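Local coordinates for AvrPib protein (Magnaporthe oryzae, PDB 5Z1V) that is a MAX effector, probably secreted, whose avirulence function in the rice blast fungus needs a positively charged patch and a stabilised hydrophobic core, at residues I39-T45 with I56-Y61. Sequence-based numbering, arbitrary orientation.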
ATOM      1  N   ILE A  39      -3.073  10.572   0.831  1.00  9.44           N
ATOM      2  CA  ILE A  39      -2.501  10.704  -0.501  1.00 10.95           C
ATOM      3  C   ILE A  39      -3.209  11.866  -1.165  1.00  9.15           C
ATOM      4  O   ILE A  39      -4.431  11.820  -1.354  1.00 11.53           O
ATOM      5  CB  ILE A  39      -2.643   9.422  -1.332  1.00 10.05           C
ATOM      6  CG1 ILE A  39      -2.141   8.184  -0.570  1.00 11.16           C
ATOM      7  CG2 ILE A  39      -1.880   9.588  -2.643  1.00  9.72           C
ATOM      8  CD1 ILE A  39      -0.702   8.241  -0.170  1.00 13.74           C
ATOM      9  N   ARG A  40      -2.442  12.919  -1.474  1.00 11.53           N
ATOM     10  CA  ARG A  40      -2.938  14.127  -2.143  1.00 12.52           C
ATOM     11  C   ARG A  40      -4.207  14.668  -1.481  1.00 11.59           C
ATOM     12  O   ARG A  40      -5.123  15.151  -2.149  1.00 17.95           O
ATOM     13  CB  ARG A  40      -3.158  13.887  -3.646  1.00 11.59           C
ATOM     14  CG  ARG A  40      -1.951  13.289  -4.392  1.00 13.66           C
ATOM     15  CD  ARG A  40      -0.710  14.204  -4.357  1.00 18.83           C
ATOM     16  NE  ARG A  40       0.427  13.631  -5.096  1.00 15.99           N
ATOM     17  CZ  ARG A  40       0.714  13.938  -6.354  1.00 14.07           C
ATOM     18  NH1 ARG A  40      -0.040  14.815  -7.005  1.00 15.49           N
ATOM     19  NH2 ARG A  40       1.744  13.374  -6.959  1.00 10.12           N
ATOM     20  N   GLY A  41      -4.252  14.618  -0.154  1.00 11.51           N
ATOM     21  CA  GLY A  41      -5.353  15.202   0.582  1.00 15.77           C
ATOM     22  C   GLY A  41      -6.521  14.286   0.893  1.00 16.48           C
ATOM     23  O   GLY A  41      -7.509  14.750   1.473  1.00 18.59           O
ATOM     24  N   LYS A  42      -6.458  13.014   0.524  1.00 12.15           N
ATOM     25  CA  LYS A  42      -7.516  12.067   0.854  1.00 14.01           C
ATOM     26  C   LYS A  42      -6.926  10.927   1.672  1.00 12.06           C
ATOM     27  O   LYS A  42      -5.777  10.543   1.474  1.00 11.83           O
ATOM     28  CB  LYS A  42      -8.176  11.497  -0.411  1.00 15.02           C
ATOM     29  CG  LYS A  42      -8.890  12.511  -1.268  1.00 18.59           C
ATOM     30  CD  LYS A  42     -10.272  12.821  -0.723  1.00 22.96           C
ATOM     31  CE  LYS A  42     -10.871  14.051  -1.416  1.00 24.28           C
ATOM     32  NZ  LYS A  42     -10.370  15.324  -0.812  1.00 21.21           N
ATOM     33  N   TYR A  43      -7.717  10.364   2.577  1.00 12.16           N
ATOM     34  CA  TYR A  43      -7.234   9.253   3.373  1.00 13.05           C
ATOM     35  C   TYR A  43      -7.590   7.916   2.734  1.00 13.23           C
ATOM     36  O   TYR A  43      -8.682   7.736   2.184  1.00 13.90           O
ATOM     37  CB  TYR A  43      -7.799   9.318   4.791  1.00 11.52           C
ATOM     38  CG  TYR A  43      -7.215  10.442   5.610  1.00 16.38           C
ATOM     39  CD1 TYR A  43      -5.996  10.291   6.264  1.00 21.96           C
ATOM     40  CD2 TYR A  43      -7.869  11.656   5.709  1.00 22.48           C
ATOM     41  CE1 TYR A  43      -5.452  11.327   7.012  1.00 23.15           C
ATOM     42  CE2 TYR A  43      -7.339  12.689   6.461  1.00 24.35           C
ATOM     43  CZ  TYR A  43      -6.138  12.520   7.102  1.00 25.19           C
ATOM     44  OH  TYR A  43      -5.626  13.564   7.841  1.00 29.05           O
ATOM     45  N   PHE A  44      -6.654   6.977   2.841  1.00 11.83           N
ATOM     46  CA  PHE A  44      -6.754   5.636   2.288  1.00 11.94           C
ATOM     47  C   PHE A  44      -6.210   4.632   3.285  1.00  9.49           C
ATOM     48  O   PHE A  44      -5.224   4.901   3.967  1.00 12.97           O
ATOM     49  CB  PHE A  44      -5.952   5.516   0.997  1.00  9.54           C
ATOM     50  CG  PHE A  44      -6.438   6.411  -0.077  1.00 10.18           C
ATOM     51  CD1 PHE A  44      -5.933   7.691  -0.207  1.00 12.65           C
ATOM     52  CD2 PHE A  44      -7.412   5.972  -0.960  1.00 13.70           C
ATOM     53  CE1 PHE A  44      -6.384   8.530  -1.204  1.00 11.04           C
ATOM     54  CE2 PHE A  44      -7.867   6.804  -1.968  1.00 15.80           C
ATOM     55  CZ  PHE A  44      -7.353   8.089  -2.088  1.00 13.13           C
ATOM     56  N   THR A  45      -6.846   3.481   3.372  1.00  8.13           N
ATOM     57  CA  THR A  45      -6.288   2.341   4.097  1.00  9.46           C
ATOM     58  C   THR A  45      -5.576   1.446   3.093  1.00  8.89           C
ATOM     59  O   THR A  45      -6.170   1.061   2.087  1.00 12.12           O
ATOM     60  CB  THR A  45      -7.372   1.533   4.818  1.00 13.84           C
ATOM     61  OG1 THR A  45      -8.150   2.395   5.662  1.00 14.95           O
ATOM     62  CG2 THR A  45      -6.740   0.442   5.672  1.00 13.62           C
ATOM     63  N   ILE A  56      -6.121  -1.486  -1.405  1.00  9.34           N
ATOM     64  CA  ILE A  56      -6.299  -0.113  -0.967  1.00  9.26           C
ATOM     65  C   ILE A  56      -7.789   0.186  -0.999  1.00 11.89           C
ATOM     66  O   ILE A  56      -8.534  -0.354  -1.823  1.00 12.31           O
ATOM     67  CB  ILE A  56      -5.461   0.885  -1.820  1.00 10.40           C
ATOM     68  CG1 ILE A  56      -5.484   2.298  -1.230  1.00  8.40           C
ATOM     69  CG2 ILE A  56      -5.904   0.889  -3.285  1.00 11.12           C
ATOM     70  CD1 ILE A  56      -4.466   3.266  -1.921  1.00 11.75           C
ATOM     71  N   SER A  57      -8.229   0.988  -0.041  1.00  7.99           N
ATOM     72  CA  SER A  57      -9.576   1.528  -0.046  1.00 10.65           C
ATOM     73  C   SER A  57      -9.744   2.558  -1.162  1.00 12.43           C
ATOM     74  O   SER A  57      -8.791   2.966  -1.830  1.00 13.52           O
ATOM     75  CB  SER A  57      -9.880   2.161   1.306  1.00 12.35           C
ATOM     76  OG  SER A  57      -8.993   3.249   1.561  1.00 11.31           O
ATOM     77  N   GLY A  58     -10.988   2.999  -1.356  1.00 13.76           N
ATOM     78  CA  GLY A  58     -11.276   4.016  -2.349  1.00 10.46           C
ATOM     79  C   GLY A  58     -11.254   3.489  -3.771  1.00 14.63           C
ATOM     80  O   GLY A  58     -11.114   2.292  -4.036  1.00 16.34           O
ATOM     81  N   SER A  59     -11.407   4.418  -4.714  1.00 11.42           N
ATOM     82  CA  SER A  59     -11.420   4.064  -6.126  1.00 14.81           C
ATOM     83  C   SER A  59     -10.426   4.843  -6.978  1.00 15.48           C
ATOM     84  O   SER A  59     -10.256   4.498  -8.152  1.00 17.21           O
ATOM     85  CB  SER A  59     -12.835   4.241  -6.703  1.00 20.11           C
ATOM     86  OG  SER A  59     -13.295   5.571  -6.554  1.00 18.75           O
ATOM     87  N   LYS A  60      -9.751   5.854  -6.428  1.00 14.96           N
ATOM     88  CA  LYS A  60      -8.837   6.673  -7.222  1.00 10.34           C
ATOM     89  C   LYS A  60      -7.590   5.904  -7.627  1.00 13.25           C
ATOM     90  O   LYS A  60      -7.016   6.187  -8.689  1.00 14.03           O
ATOM     91  CB  LYS A  60      -8.407   7.900  -6.422  1.00 16.32           C
ATOM     92  CG  LYS A  60      -8.158   9.149  -7.243  1.00 24.85           C
ATOM     93  CD  LYS A  60      -7.586  10.262  -6.372  1.00 21.83           C
ATOM     94  CE  LYS A  60      -8.269  10.371  -5.004  1.00 28.08           C
ATOM     95  NZ  LYS A  60      -9.753  10.315  -4.985  1.00 37.69           N
ATOM     96  N   TYR A  61      -7.141   4.967  -6.780  1.00 13.26           N
ATOM     97  CA  TYR A  61      -5.860   4.295  -6.939  1.00 10.87           C
ATOM     98  C   TYR A  61      -6.035   2.786  -6.873  1.00 12.04           C
ATOM     99  O   TYR A  61      -7.019   2.273  -6.339  1.00 13.02           O
ATOM    100  CB  TYR A  61      -4.864   4.716  -5.844  1.00  9.98           C
ATOM    101  CG  TYR A  61      -4.682   6.201  -5.743  1.00 11.50           C
ATOM    102  CD1 TYR A  61      -4.197   6.917  -6.821  1.00 10.92           C
ATOM    103  CD2 TYR A  61      -4.995   6.890  -4.569  1.00 11.70           C
ATOM    104  CE1 TYR A  61      -4.036   8.280  -6.757  1.00 10.33           C
ATOM    105  CE2 TYR A  61      -4.827   8.268  -4.487  1.00 11.18           C
ATOM    106  CZ  TYR A  61      -4.337   8.953  -5.589  1.00 12.64           C
ATOM    107  OH  TYR A  61      -4.160  10.314  -5.542  1.00 13.47           O
TER
HETATM  108  O   HOH W   1     -10.190   5.515   0.805  1.00 14.89           O
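Ile56, the last residue of edge strand 54-56, lays CG1 3.9 Å from CB of Phe44, a branched aliphatic chain suited to lie against the base of the ring; its CA makes a CA-H...O contact with Thr45 O. At Ser57 the antiparallel pairing ends. Ser57 N donates to Thr45 O (3.0 Å, in the carbonyl plane), but the return bond, from Thr45 N, goes to the side-chain OG at 2.8 Å. With chi1 at 62°, that hydroxyl sits between its own backbone N and carbonyl carbon and takes the part that a main-chain carbonyl would play in regular antiparallel pairing; a water links it to Tyr43 O. Gly58, at positive phi, a conformation glycine adopts easily, carries the chain past the ring edge. Lys60 bends so that its aliphatic CE meets the edge of Phe44, CZ 3.8 Å off. Tyr61 brings CD2 over one face of that ring, the planes oblique at 59°. Its CE2 also touches Ile39 CG2 (3.7 Å), and Tyr61 packs on Ile17 and Ile24 of the other sheet. The chemistry thus divides in two: polar bonds fasten the departing loop to strand 42-48, and the buried rings join it to apolar side chains opposite, consistent with a hydrophobic core.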